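Long-range contact in protein male-specific lethal-3 (Drosophila melanogaster, PDB 3M9Q), which serves as the chromatin-reading subunit of the male-specific lethal complex, its chromodomain recognising a trimethylated lysine of the histone H3 tail to support X-chromosome dosage compensation: residues A[25-30]-A[39-44]. The protein carries 1 engineered substitution. Sequence-based numbering, arbitrary orientation.
Sequences IVLCYE and LYTSKV
I25 meets T41 methyl to methyl, CG2 to CG2 at 3.8 Å, opening an antiparallel hairpin that illustrates how one pair of strands can serve two faces of a chromodomain sheet. I25, L27 and Y29 share one face with K43, T41 and L39, where L27, Y29 and L39 pack on helix 86-100; V26, C28, S42 and Y40 take the other, with L81 and I63. At V26 and S42 the backbones exchange two hydrogen bonds, while V26 CG1 reaches diagonally to V44 CG2. L27 lies alongside T41, its CD2 3.9 Å from T41 OG1, a hydroxyl hydrogen-bonded to Q92 NE2. C28 pairs with Y40 through two more backbone bonds. Y29 turns its ring so that L39 CD2 sits over the centre of one face, 3.5 Å from the centroid and 7° off the normal, a CH-pi contact. With an alanine here the ring is gone, and the L39 methyl would probably lose its aromatic partner and R37 its cation-pi contact. E30, its CG anti to the backbone N (chi1 165°) and its chain bent beyond, brings OE1 into the Y40 ring plane to accept a very short bond of doubtful length from Y40 OH, adding to backbone pairing that continues from E30 to V38. D32 N engages OE2, and C28 N and S42 OG (2.9 Å) grip Y40 O from opposite faces of its carbonyl plane, so side chains reinforce the backbone pairing here.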
loop_
_atom_site.group_PDB
_atom_site.type_symbol
_atom_site.label_atom_id
_atom_site.label_comp_id
_atom_site.label_asym_id
_atom_site.label_seq_id
_atom_site.Cartn_x
_atom_site.Cartn_y
_atom_site.Cartn_z
ATOM N N ILE A 25 8.504 1.695 -5.336
ATOM C CA ILE A 25 8.581 1.352 -3.918
ATOM C C ILE A 25 7.582 2.228 -3.184
ATOM O O ILE A 25 7.574 3.445 -3.346
ATOM C CB ILE A 25 9.991 1.563 -3.326
ATOM C CG1 ILE A 25 11.044 0.766 -4.101
ATOM C CG2 ILE A 25 10.002 1.164 -1.847
ATOM C CD1 ILE A 25 10.763 -0.720 -4.212
ATOM N N VAL A 26 6.724 1.584 -2.406
ATOM C CA VAL A 26 5.663 2.254 -1.651
ATOM C C VAL A 26 5.630 1.707 -0.232
ATOM O O VAL A 26 6.183 0.647 0.049
ATOM C CB VAL A 26 4.284 2.060 -2.332
ATOM C CG1 VAL A 26 4.287 2.654 -3.748
ATOM C CG2 VAL A 26 3.882 0.573 -2.349
ATOM N N LEU A 27 4.991 2.434 0.665
ATOM C CA LEU A 27 4.847 1.979 2.040
ATOM C C LEU A 27 3.385 1.619 2.263
ATOM O O LEU A 27 2.493 2.407 1.949
ATOM C CB LEU A 27 5.322 3.052 3.023
ATOM C CG LEU A 27 6.709 3.638 2.715
ATOM C CD1 LEU A 27 7.102 4.690 3.751
ATOM C CD2 LEU A 27 7.803 2.576 2.593
ATOM N N CYS A 28 3.144 0.424 2.774
ATOM C CA CYS A 28 1.791 -0.116 2.900
ATOM C C CYS A 28 1.406 -0.292 4.359
ATOM O O CYS A 28 2.112 -0.932 5.127
ATOM C CB CYS A 28 1.705 -1.482 2.205
ATOM S SG CYS A 28 0.042 -2.216 2.186
ATOM N N TYR A 29 0.248 0.234 4.724
ATOM C CA TYR A 29 -0.267 0.059 6.091
ATOM C C TYR A 29 -0.651 -1.381 6.367
ATOM O O TYR A 29 -1.237 -2.065 5.547
ATOM C CB TYR A 29 -1.477 0.961 6.360
ATOM C CG TYR A 29 -1.115 2.357 6.786
ATOM C CD1 TYR A 29 -0.522 2.591 8.018
ATOM C CD2 TYR A 29 -1.344 3.435 5.954
ATOM C CE1 TYR A 29 -0.197 3.867 8.417
ATOM C CE2 TYR A 29 -1.017 4.721 6.343
ATOM C CZ TYR A 29 -0.440 4.926 7.578
ATOM O OH TYR A 29 -0.085 6.189 8.010
ATOM N N GLU A 30 -0.307 -1.814 7.568
ATOM C CA GLU A 30 -0.772 -3.090 8.123
ATOM C C GLU A 30 -2.295 -3.210 8.012
ATOM O O GLU A 30 -3.007 -2.330 8.478
ATOM C CB GLU A 30 -0.363 -3.172 9.606
ATOM C CG GLU A 30 -1.056 -4.242 10.421
ATOM C CD GLU A 30 -0.640 -5.607 10.001
ATOM O OE1 GLU A 30 0.563 -5.925 10.235
ATOM O OE2 GLU A 30 -1.475 -6.360 9.464
ATOM N N LEU A 39 3.883 0.450 8.919
ATOM C CA LEU A 39 4.059 0.505 7.467
ATOM C C LEU A 39 5.098 -0.490 7.003
ATOM O O LEU A 39 6.162 -0.624 7.605
ATOM C CB LEU A 39 4.499 1.902 7.036
ATOM C CG LEU A 39 3.426 2.986 7.136
ATOM C CD1 LEU A 39 4.055 4.380 7.233
ATOM C CD2 LEU A 39 2.442 2.892 5.961
ATOM N N TYR A 40 4.785 -1.175 5.915
ATOM C CA TYR A 40 5.699 -2.137 5.298
ATOM C C TYR A 40 6.232 -1.623 3.981
ATOM O O TYR A 40 5.469 -1.195 3.113
ATOM C CB TYR A 40 4.981 -3.461 5.049
ATOM C CG TYR A 40 4.447 -4.098 6.319
ATOM C CD1 TYR A 40 5.304 -4.573 7.302
ATOM C CD2 TYR A 40 3.091 -4.186 6.559
ATOM C CE1 TYR A 40 4.809 -5.143 8.476
ATOM C CE2 TYR A 40 2.595 -4.760 7.718
ATOM C CZ TYR A 40 3.449 -5.239 8.663
ATOM O OH TYR A 40 2.959 -5.805 9.827
ATOM N N THR A 41 7.542 -1.693 3.814
ATOM C CA THR A 41 8.186 -1.328 2.550
ATOM C C THR A 41 7.833 -2.372 1.504
ATOM O O THR A 41 8.020 -3.568 1.706
ATOM C CB THR A 41 9.701 -1.230 2.730
ATOM O OG1 THR A 41 9.965 -0.384 3.861
ATOM C CG2 THR A 41 10.378 -0.670 1.492
ATOM N N SER A 42 7.279 -1.895 0.399
ATOM C CA SER A 42 6.661 -2.751 -0.609
ATOM C C SER A 42 7.016 -2.307 -2.021
ATOM O O SER A 42 7.457 -1.186 -2.245
ATOM C CB SER A 42 5.137 -2.700 -0.440
ATOM O OG SER A 42 4.745 -2.992 0.896
ATOM N N LYS A 43 6.809 -3.207 -2.970
ATOM C CA LYS A 43 7.056 -2.948 -4.387
ATOM C C LYS A 43 5.793 -3.248 -5.170
ATOM O O LYS A 43 5.184 -4.302 -4.999
ATOM C CB LYS A 43 8.203 -3.836 -4.884
ATOM C CG LYS A 43 8.542 -3.716 -6.372
ATOM C CD LYS A 43 9.614 -4.729 -6.761
ATOM C CE LYS A 43 10.044 -4.631 -8.211
ATOM N NZ LYS A 43 11.039 -5.703 -8.536
ATOM N N VAL A 44 5.413 -2.335 -6.049
ATOM C CA VAL A 44 4.214 -2.511 -6.865
ATOM C C VAL A 44 4.521 -3.455 -8.023
ATOM O O VAL A 44 5.421 -3.222 -8.835
ATOM C CB VAL A 44 3.675 -1.169 -7.395
ATOM C CG1 VAL A 44 2.432 -1.386 -8.268
ATOM C CG2 VAL A 44 3.376 -0.213 -6.233
#